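Local coordinates for protein ribonucleoside-diphosphate reductase subunit beta (Clostridium botulinum, PDB 6ZJK) that probably supplies, from a di-iron centre, the radical that ribonucleotide reductase needs to reduce ribonucleoside diphosphates to deoxyribonucleotides, at residues Ser108-Asn113 against Phe135-His140; Asn116-Ile121 against Glu125-Leu130; Asn131-Gln136 against Val243-Ile248. One frame throughout, in Å; residues are numbered along the deposited sequence.

Overall arrangement
Contact 1 starts on helix 90-118, at Ser108-Asn113, and closes on Phe135-His140 of helix 124-151. Within that loop lies contact 2, a much shorter closure in which Asn116-Ile121 meets Glu125-Leu130 around the turn between the same two helices. Contact 3 departs from Asn131-Gln136, overlapping contact 1 at Phe135 and Gln136, and runs through 106 mostly helical residues before it closes on Val243-Ile248 of helix 225-255. Helix 124-151 therefore takes part in all three. Contacts 2 and 3 also pack directly on each other, Val126, Leu129 and Leu130 lying against Leu244, Phe245 and Ile248, while contact 1 carries two of the iron ligands.

Contact 1: residues Ser108-Asn113 against Phe135-His140; sequences SVQSEN and FQEEIH. With FE (Fe (III) ion), chain H; FE (Fe (III) ion), chain G.
Glu138 OE2 lies 3.5 Å from Ser111 CB and is gripped from the second subunit, by a salt bridge to Arg49 and a hydrogen bond from Asn131 there. Its sister oxygen OE1 is bonded to Ser128 of that subunit, which fixes the carboxylate's rotation. Ser111 OG is itself occupied by Asp107, one turn earlier, and touches Glu137 CB at 3.7 Å.

The Glu137 carboxylate goes into the metal site. Bent at CB-CG (chi2 -52°), the chain lays it across both irons: OE1 binds the iron of chain H at 2.2 Å and OE2 the iron of chain G at 2.2 Å. A water also bridges the two. His140 ND1 binds the chain H iron at 2.4 Å, with the carbonyl of Gln136 over one face of its ring; Asp237 holds NE2 and so probably orients the imidazole.

Gln110 packs CB against Glu137 CG at 3.9 Å, amide and carboxylate planes 61° apart; its amide end is held by Tyr181 and Asn200. Asp107, Glu204, Glu238 and His241 complete the di-iron site. The two segments run nearly antiparallel, at 155°, with axes 8.6 Å apart, between helices 190-220 and 225-255 on the metal side and the second subunit on the other.

Contact 2: residues Asn116-Ile121 against Glu125-Leu130; sequences NISRYI and EVSSLL
An alpha-alpha hairpin turns here: Ser118 and Ile121, around the type I turn after the body of helix 90-118, pack against the first turns of helix 124-151. The turn is closed by Ile121 N donating to Ser118 O at 3.2 Å. That carbonyl oxygen takes a second, weak bond from across the contact, Ser127 OG at 3.4 Å. Ser118 OG also approaches Ser127 OG, at 3.4 Å; its first torsion of -171° sets the hydroxyl opposite the backbone N and turns it to the facing helix. The backbones are close at this point, as two small serines allow, with CA atoms of Ser118 and Ser127 5.6 Å apart.

Beside this polar patch lies an apolar one. Leu130 sends its CD1 branch into the angle of the hairpin, where it meets Ser118 CB at 3.9 Å, Ile121 CG1 at 4.2 Å and, more loosely, a methyl of Ile117. The CG2 branch of Ile121 rests on Val126 CB at 4.1 Å, the two side chains crossing at about a right angle.

Farther out, Leu130 and Val126 continue onto helix 225-255 through Leu244, Phe245 and Ile248, and Ile117 packs on Ile197 of helix 190-220. The Glu125 carboxylate is hydrogen-bonded to Thr37 and to the backbone N of Lys55 and Tyr56. A short connection between neighbouring antiparallel helices is the usual alpha-alpha hairpin of helical bundles such as this ferritin-like fold.

Contact 3: residues Asn131-Gln136 against Val243-Ile248; sequences NIQTFQ and VLFQNI
Gln133 makes the whole crossing by van der Waals contact, its amide oxygen meeting two apolar side chains of helix 225-255. OE1 reaches the edge of the Phe245 ring, in the ring plane, 3.4 Å from CE1, while the amide stands almost upright to the ring, the planes 87° apart. From Leu244 the CD2 methyl touches the same oxygen at 3.5 Å. With CG opposite the backbone N (chi1 -175°) and the chain extended beyond it, the glutamine spans the gap between the two segments, whose nearest CA atoms, those of Gln133 and Leu244, are 9.4 Å apart. OE1 is buried and has no hydrogen-bond partner in the model; the partly positive ring edge may offset this slightly.

Both helices belong to the four-helix bundle of the ferritin-like fold that encloses the irons, and the side chain of Gln133 comes within about 4 Å of one of them without being a ligand.

Aromatic stacking occurs at the subunit interface, where the Phe135 ring stacks on Phe135 of the second subunit.

Hydrogen bonds run within and beside the segments. Asn247 ND2 donates to Val243 O at 3.0 Å, nearly straight at 176°, and Asn247 N reaches that oxygen from the opposite face of the carbonyl plane, so two donors share it. Gln136 OE1 accepts from NE2 of the iron ligand His241, a second-shell bond that probably orients the imidazole.

Contact 1: residues Ser108-Asn113 against Phe135-His140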
loop_
_atom_site.group_PDB
_atom_site.type_symbol
_atom_site.label_atom_id
_atom_site.label_comp_id
_atom_site.label_asym_id
_atom_site.label_seq_id
_atom_site.Cartn_x
_atom_site.Cartn_y
_atom_site.Cartn_z
ATOM N N SER A 108 -7.946 -6.446 -8.454
ATOM C CA SER A 108 -6.710 -7.143 -8.517
ATOM C C SER A 108 -5.749 -6.422 -9.416
ATOM O O SER A 108 -4.646 -6.266 -9.077
ATOM C CB SER A 108 -6.889 -8.606 -8.935
ATOM O OG SER A 108 -7.473 -9.351 -7.920
ATOM N N VAL A 109 -6.183 -5.966 -10.571
ATOM C CA VAL A 109 -5.272 -5.264 -11.439
ATOM C C VAL A 109 -4.927 -3.873 -10.907
ATOM O O VAL A 109 -3.910 -3.393 -11.169
ATOM C CB VAL A 109 -5.679 -5.145 -12.893
ATOM C CG1 VAL A 109 -5.741 -6.465 -13.567
ATOM C CG2 VAL A 109 -6.952 -4.419 -13.044
ATOM N N GLN A 110 -5.805 -3.273 -10.145
ATOM C CA GLN A 110 -5.543 -2.003 -9.540
ATOM C C GLN A 110 -4.417 -2.229 -8.541
ATOM O O GLN A 110 -3.485 -1.515 -8.538
ATOM C CB GLN A 110 -6.761 -1.469 -8.841
ATOM C CG GLN A 110 -7.824 -0.893 -9.730
ATOM C CD GLN A 110 -7.369 0.263 -10.532
ATOM O OE1 GLN A 110 -6.785 0.109 -11.561
ATOM N NE2 GLN A 110 -7.636 1.437 -10.044
ATOM N N SER A 111 -4.466 -3.287 -7.750
ATOM C CA SER A 111 -3.435 -3.621 -6.769
ATOM C C SER A 111 -2.064 -3.879 -7.367
ATOM O O SER A 111 -1.083 -3.664 -6.749
ATOM C CB SER A 111 -3.826 -4.828 -5.953
ATOM O OG SER A 111 -4.925 -4.608 -5.177
ATOM N N GLU A 112 -2.017 -4.361 -8.579
ATOM C CA GLU A 112 -0.814 -4.588 -9.250
ATOM C C GLU A 112 -0.326 -3.406 -10.032
ATOM O O GLU A 112 0.834 -3.249 -10.164
ATOM C CB GLU A 112 -1.001 -5.707 -10.234
ATOM C CG GLU A 112 -1.142 -7.055 -9.613
ATOM C CD GLU A 112 0.147 -7.601 -9.122
ATOM O OE1 GLU A 112 0.087 -8.388 -8.204
ATOM O OE2 GLU A 112 1.190 -7.260 -9.665
ATOM N N ASN A 113 -1.206 -2.600 -10.580
ATOM C CA ASN A 113 -0.788 -1.489 -11.400
ATOM C C ASN A 113 -0.458 -0.180 -10.691
ATOM O O ASN A 113 0.387 0.508 -11.127
ATOM C CB ASN A 113 -1.822 -1.184 -12.447
ATOM C CG ASN A 113 -1.343 -0.218 -13.465
ATOM O OD1 ASN A 113 -0.356 -0.452 -14.116
ATOM N ND2 ASN A 113 -2.041 0.851 -13.619
ATOM N N PHE A 135 -3.625 -0.129 -0.766
ATOM C CA PHE A 135 -4.060 -0.860 0.418
ATOM C C PHE A 135 -5.578 -1.039 0.434
ATOM O O PHE A 135 -6.074 -2.131 0.731
ATOM C CB PHE A 135 -3.556 -0.096 1.644
ATOM C CG PHE A 135 -4.310 -0.356 2.903
ATOM C CD1 PHE A 135 -4.024 -1.470 3.686
ATOM C CD2 PHE A 135 -5.265 0.542 3.347
ATOM C CE1 PHE A 135 -4.694 -1.692 4.880
ATOM C CE2 PHE A 135 -5.951 0.327 4.536
ATOM C CZ PHE A 135 -5.664 -0.794 5.304
ATOM N N GLN A 136 -6.328 0.010 0.078
ATOM C CA GLN A 136 -7.793 -0.060 0.042
ATOM C C GLN A 136 -8.291 -1.006 -1.037
ATOM O O GLN A 136 -9.324 -1.661 -0.847
ATOM C CB GLN A 136 -8.417 1.334 -0.185
ATOM C CG GLN A 136 -8.254 2.267 1.014
ATOM C CD GLN A 136 -8.869 3.635 0.862
ATOM O OE1 GLN A 136 -9.329 4.025 -0.225
ATOM N NE2 GLN A 136 -8.901 4.381 1.972
ATOM N N GLU A 137 -7.596 -1.108 -2.138
ATOM C CA GLU A 137 -7.950 -2.001 -3.190
ATOM C C GLU A 137 -7.743 -3.471 -2.732
ATOM O O GLU A 137 -8.519 -4.309 -3.067
ATOM C CB GLU A 137 -7.188 -1.724 -4.465
ATOM C CG GLU A 137 -7.294 -0.356 -5.123
ATOM C CD GLU A 137 -8.675 0.211 -5.405
ATOM O OE1 GLU A 137 -9.628 -0.153 -4.813
ATOM O OE2 GLU A 137 -8.797 1.101 -6.225
ATOM N N GLU A 138 -6.686 -3.739 -1.976
ATOM C CA GLU A 138 -6.498 -5.070 -1.405
ATOM C C GLU A 138 -7.646 -5.437 -0.472
ATOM O O GLU A 138 -8.088 -6.597 -0.439
ATOM C CB GLU A 138 -5.160 -5.173 -0.673
ATOM C CG GLU A 138 -3.920 -4.997 -1.546
ATOM C CD GLU A 138 -3.579 -6.223 -2.374
ATOM O OE1 GLU A 138 -4.334 -7.220 -2.339
ATOM O OE2 GLU A 138 -2.530 -6.202 -3.055
ATOM N N ILE A 139 -8.131 -4.470 0.307
ATOM C CA ILE A 139 -9.263 -4.740 1.192
ATOM C C ILE A 139 -10.537 -5.033 0.392
ATOM O O ILE A 139 -11.346 -5.893 0.781
ATOM C CB ILE A 139 -9.430 -3.586 2.192
ATOM C CG1 ILE A 139 -8.237 -3.606 3.164
ATOM C CG2 ILE A 139 -10.737 -3.685 2.962
ATOM C CD1 ILE A 139 -8.436 -2.717 4.367
ATOM N N HIS A 140 -10.672 -4.418 -0.751
ATOM C CA HIS A 140 -11.837 -4.593 -1.595
ATOM C C HIS A 140 -11.849 -5.996 -2.137
ATOM O O HIS A 140 -12.796 -6.669 -2.047
ATOM C CB HIS A 140 -11.894 -3.562 -2.720
ATOM C CG HIS A 140 -12.151 -2.164 -2.245
ATOM N ND1 HIS A 140 -11.939 -1.052 -3.024
ATOM C CD2 HIS A 140 -12.536 -1.711 -1.042
ATOM C CE1 HIS A 140 -12.200 0.009 -2.306
ATOM N NE2 HIS A 140 -12.565 -0.362 -1.108
HETATM FE FE FE H . -11.680 -0.735 -5.350
HETATM FE FE FE G . -10.685 2.170 -6.517
HETATM O O HOH W 1 -12.083 1.614 -4.967
#

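Contact 2: residues Asn116-Ile121 against Glu125-Leu130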
loop_
_atom_site.group_PDB
_atom_site.type_symbol
_atom_site.label_atom_id
_atom_site.label_comp_id
_atom_site.label_asym_id
_atom_site.label_seq_id
_atom_site.Cartn_x
_atom_site.Cartn_y
_atom_site.Cartn_z
ATOM N N ASN A 116 2.979 0.849 -10.102
ATOM C CA ASN A 116 3.760 1.111 -11.271
ATOM C C ASN A 116 3.584 2.533 -11.706
ATOM O O ASN A 116 4.418 3.100 -12.358
ATOM C CB ASN A 116 3.324 0.186 -12.373
ATOM C CG ASN A 116 4.067 -1.095 -12.355
ATOM O OD1 ASN A 116 4.212 -1.722 -11.328
ATOM N ND2 ASN A 116 4.544 -1.494 -13.505
ATOM N N ILE A 117 2.481 3.098 -11.334
ATOM C CA ILE A 117 2.248 4.425 -11.664
ATOM C C ILE A 117 2.976 5.213 -10.626
ATOM O O ILE A 117 3.720 6.080 -10.942
ATOM C CB ILE A 117 0.772 4.695 -11.633
ATOM C CG1 ILE A 117 0.191 4.305 -12.965
ATOM C CG2 ILE A 117 0.498 6.139 -11.355
ATOM C CD1 ILE A 117 -1.290 4.310 -12.976
ATOM N N SER A 118 2.741 4.873 -9.382
ATOM C CA SER A 118 3.350 5.544 -8.267
ATOM C C SER A 118 4.844 5.697 -8.267
ATOM O O SER A 118 5.339 6.643 -7.811
ATOM C CB SER A 118 2.937 4.856 -7.015
ATOM O OG SER A 118 3.331 5.573 -5.924
ATOM N N ARG A 119 5.573 4.817 -8.894
ATOM C CA ARG A 119 6.978 4.903 -8.953
ATOM C C ARG A 119 7.572 5.891 -9.940
ATOM O O ARG A 119 8.746 6.023 -10.017
ATOM C CB ARG A 119 7.530 3.489 -9.080
ATOM C CG ARG A 119 7.895 2.956 -10.431
ATOM C CD ARG A 119 8.494 1.544 -10.327
ATOM N NE ARG A 119 8.139 0.771 -11.515
ATOM C CZ ARG A 119 8.871 -0.169 -12.103
ATOM N NH1 ARG A 119 10.061 -0.511 -11.665
ATOM N NH2 ARG A 119 8.401 -0.765 -13.174
ATOM N N TYR A 120 6.706 6.580 -10.645
ATOM C CA TYR A 120 7.121 7.595 -11.584
ATOM C C TYR A 120 6.675 8.940 -11.064
ATOM O O TYR A 120 7.028 9.913 -11.571
ATOM C CB TYR A 120 6.562 7.362 -12.959
ATOM C CG TYR A 120 7.200 6.223 -13.652
ATOM C CD1 TYR A 120 6.686 4.963 -13.570
ATOM C CD2 TYR A 120 8.315 6.390 -14.368
ATOM C CE1 TYR A 120 7.271 3.915 -14.198
ATOM C CE2 TYR A 120 8.901 5.338 -14.985
ATOM C CZ TYR A 120 8.356 4.112 -14.888
ATOM O OH TYR A 120 8.940 3.081 -15.509
ATOM N N ILE A 121 5.887 8.958 -10.024
ATOM C CA ILE A 121 5.417 10.169 -9.440
ATOM C C ILE A 121 6.469 10.817 -8.507
ATOM O O ILE A 121 6.876 10.229 -7.570
ATOM C CB ILE A 121 4.158 9.904 -8.643
ATOM C CG1 ILE A 121 3.026 9.492 -9.570
ATOM C CG2 ILE A 121 3.783 11.111 -7.857
ATOM C CD1 ILE A 121 2.436 10.572 -10.419
ATOM N N GLU A 125 3.987 13.408 -1.398
ATOM C CA GLU A 125 2.676 13.479 -0.767
ATOM C C GLU A 125 1.603 12.837 -1.646
ATOM O O GLU A 125 0.613 12.314 -1.119
ATOM C CB GLU A 125 2.309 14.935 -0.436
ATOM C CG GLU A 125 2.096 15.862 -1.657
ATOM C CD GLU A 125 3.353 16.624 -2.070
ATOM O OE1 GLU A 125 4.464 16.057 -1.978
ATOM O OE2 GLU A 125 3.230 17.799 -2.500
ATOM N N VAL A 126 1.799 12.811 -2.972
ATOM C CA VAL A 126 0.892 12.097 -3.867
ATOM C C VAL A 126 1.157 10.589 -3.837
ATOM O O VAL A 126 0.221 9.786 -3.942
ATOM C CB VAL A 126 0.979 12.661 -5.302
ATOM C CG1 VAL A 126 0.054 11.841 -6.289
ATOM C CG2 VAL A 126 0.593 14.141 -5.320
ATOM N N SER A 127 2.436 10.196 -3.802
ATOM C CA SER A 127 2.776 8.773 -3.672
ATOM C C SER A 127 2.234 8.159 -2.383
ATOM O O SER A 127 1.830 6.989 -2.369
ATOM C CB SER A 127 4.283 8.578 -3.767
ATOM O OG SER A 127 4.670 8.650 -5.129
ATOM N N SER A 128 2.270 8.903 -1.281
ATOM C CA SER A 128 1.622 8.413 -0.071
ATOM C C SER A 128 0.160 8.088 -0.329
ATOM O O SER A 128 -0.337 7.043 0.097
ATOM C CB SER A 128 1.739 9.430 1.048
ATOM O OG SER A 128 3.093 9.558 1.419
ATOM N N LEU A 129 -0.560 8.944 -1.013
ATOM C CA LEU A 129 -1.970 8.704 -1.238
ATOM C C LEU A 129 -2.219 7.521 -2.139
ATOM O O LEU A 129 -3.108 6.808 -1.942
ATOM C CB LEU A 129 -2.695 9.947 -1.719
ATOM C CG LEU A 129 -2.719 11.248 -0.923
ATOM C CD1 LEU A 129 -3.204 12.424 -1.718
ATOM C CD2 LEU A 129 -3.438 11.182 0.367
ATOM N N LEU A 130 -1.411 7.348 -3.147
ATOM C CA LEU A 130 -1.595 6.184 -4.009
ATOM C C LEU A 130 -1.307 4.882 -3.268
ATOM O O LEU A 130 -1.936 3.853 -3.568
ATOM C CB LEU A 130 -0.712 6.289 -5.257
ATOM C CG LEU A 130 -1.053 7.389 -6.275
ATOM C CD1 LEU A 130 0.107 7.566 -7.232
ATOM C CD2 LEU A 130 -2.310 7.043 -7.058
#

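Contact 3: residues Asn131-Gln136 against Val243-Ile248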
loop_
_atom_site.group_PDB
_atom_site.type_symbol
_atom_site.label_atom_id
_atom_site.label_comp_id
_atom_site.label_asym_id
_atom_site.label_seq_id
_atom_site.Cartn_x
_atom_site.Cartn_y
_atom_site.Cartn_z
ATOM N N ASN A 131 -0.358 4.898 -2.322
ATOM C CA ASN A 131 -0.091 3.713 -1.502
ATOM C C ASN A 131 -1.275 3.402 -0.592
ATOM O O ASN A 131 -1.609 2.234 -0.375
ATOM C CB ASN A 131 1.158 3.925 -0.635
ATOM C CG ASN A 131 2.452 3.851 -1.414
ATOM O OD1 ASN A 131 2.517 3.268 -2.490
ATOM N ND2 ASN A 131 3.512 4.409 -0.840
ATOM N N ILE A 132 -1.934 4.409 -0.082
ATOM C CA ILE A 132 -3.092 4.162 0.711
ATOM C C ILE A 132 -4.191 3.584 -0.196
ATOM O O ILE A 132 -4.930 2.748 0.188
ATOM C CB ILE A 132 -3.603 5.419 1.355
ATOM C CG1 ILE A 132 -2.555 6.031 2.273
ATOM C CG2 ILE A 132 -4.830 5.160 2.151
ATOM C CD1 ILE A 132 -2.967 7.333 2.905
ATOM N N GLN A 133 -4.256 4.065 -1.423
ATOM C CA GLN A 133 -5.232 3.594 -2.354
ATOM C C GLN A 133 -4.986 2.133 -2.591
ATOM O O GLN A 133 -5.884 1.397 -2.530
ATOM C CB GLN A 133 -5.194 4.351 -3.670
ATOM C CG GLN A 133 -6.269 3.994 -4.652
ATOM C CD GLN A 133 -6.224 4.748 -5.962
ATOM O OE1 GLN A 133 -5.527 5.720 -6.146
ATOM N NE2 GLN A 133 -7.003 4.276 -6.891
ATOM N N THR A 134 -3.756 1.754 -2.873
ATOM C CA THR A 134 -3.428 0.353 -3.144
ATOM C C THR A 134 -3.869 -0.560 -2.003
ATOM O O THR A 134 -4.415 -1.653 -2.237
ATOM C CB THR A 134 -1.929 0.205 -3.379
ATOM O OG1 THR A 134 -1.548 0.982 -4.514
ATOM C CG2 THR A 134 -1.564 -1.238 -3.627
ATOM N N PHE A 135 -3.625 -0.129 -0.766
ATOM C CA PHE A 135 -4.060 -0.860 0.418
ATOM C C PHE A 135 -5.578 -1.039 0.434
ATOM O O PHE A 135 -6.074 -2.131 0.731
ATOM C CB PHE A 135 -3.556 -0.096 1.644
ATOM C CG PHE A 135 -4.310 -0.356 2.903
ATOM C CD1 PHE A 135 -4.024 -1.470 3.686
ATOM C CD2 PHE A 135 -5.265 0.542 3.347
ATOM C CE1 PHE A 135 -4.694 -1.692 4.880
ATOM C CE2 PHE A 135 -5.951 0.327 4.536
ATOM C CZ PHE A 135 -5.664 -0.794 5.304
ATOM N N GLN A 136 -6.328 0.010 0.078
ATOM C CA GLN A 136 -7.793 -0.060 0.042
ATOM C C GLN A 136 -8.291 -1.006 -1.037
ATOM O O GLN A 136 -9.324 -1.661 -0.847
ATOM C CB GLN A 136 -8.417 1.334 -0.185
ATOM C CG GLN A 136 -8.254 2.267 1.014
ATOM C CD GLN A 136 -8.869 3.635 0.862
ATOM O OE1 GLN A 136 -9.329 4.025 -0.225
ATOM N NE2 GLN A 136 -8.901 4.381 1.972
ATOM N N VAL A 243 -11.696 11.509 -6.859
ATOM C CA VAL A 243 -11.182 12.818 -6.643
ATOM C C VAL A 243 -9.679 12.872 -6.658
ATOM O O VAL A 243 -9.128 13.810 -7.088
ATOM C CB VAL A 243 -11.675 13.425 -5.385
ATOM C CG1 VAL A 243 -11.172 14.824 -5.318
ATOM C CG2 VAL A 243 -13.166 13.445 -5.382
ATOM N N LEU A 244 -9.023 11.837 -6.192
ATOM C CA LEU A 244 -7.562 11.783 -6.267
ATOM C C LEU A 244 -7.090 11.851 -7.715
ATOM O O LEU A 244 -6.264 12.702 -8.071
ATOM C CB LEU A 244 -7.031 10.520 -5.574
ATOM C CG LEU A 244 -5.525 10.194 -5.607
ATOM C CD1 LEU A 244 -4.712 11.350 -5.051
ATOM C CD2 LEU A 244 -5.227 8.945 -4.815
ATOM N N PHE A 245 -7.639 10.999 -8.564
ATOM C CA PHE A 245 -7.270 11.000 -9.969
ATOM C C PHE A 245 -7.707 12.291 -10.698
ATOM O O PHE A 245 -7.048 12.748 -11.530
ATOM C CB PHE A 245 -7.659 9.712 -10.695
ATOM C CG PHE A 245 -6.623 8.626 -10.576
ATOM C CD1 PHE A 245 -6.465 7.958 -9.440
ATOM C CD2 PHE A 245 -5.781 8.342 -11.591
ATOM C CE1 PHE A 245 -5.511 7.017 -9.312
ATOM C CE2 PHE A 245 -4.814 7.394 -11.463
ATOM C CZ PHE A 245 -4.688 6.734 -10.325
ATOM N N GLN A 246 -8.817 12.863 -10.330
ATOM C CA GLN A 246 -9.214 14.160 -10.890
ATOM C C GLN A 246 -8.127 15.216 -10.653
ATOM O O GLN A 246 -7.757 15.971 -11.563
ATOM C CB GLN A 246 -10.554 14.594 -10.275
ATOM C CG GLN A 246 -11.784 13.852 -10.854
ATOM C CD GLN A 246 -13.101 14.121 -10.102
ATOM O OE1 GLN A 246 -13.137 14.906 -9.144
ATOM N NE2 GLN A 246 -14.203 13.478 -10.564
ATOM N N ASN A 247 -7.606 15.276 -9.429
ATOM C CA ASN A 247 -6.573 16.250 -9.091
ATOM C C ASN A 247 -5.225 15.911 -9.711
ATOM O O ASN A 247 -4.501 16.810 -10.156
ATOM C CB ASN A 247 -6.454 16.356 -7.584
ATOM C CG ASN A 247 -7.474 17.287 -7.022
ATOM O OD1 ASN A 247 -7.217 18.475 -6.925
ATOM N ND2 ASN A 247 -8.617 16.772 -6.632
ATOM N N ILE A 248 -4.867 14.630 -9.765
ATOM C CA ILE A 248 -3.615 14.262 -10.417
ATOM C C ILE A 248 -3.635 14.702 -11.877
ATOM O O ILE A 248 -2.661 15.278 -12.376
ATOM C CB ILE A 248 -3.342 12.746 -10.279
ATOM C CG1 ILE A 248 -3.004 12.365 -8.827
ATOM C CG2 ILE A 248 -2.180 12.343 -11.157
ATOM C CD1 ILE A 248 -2.756 10.815 -8.626
#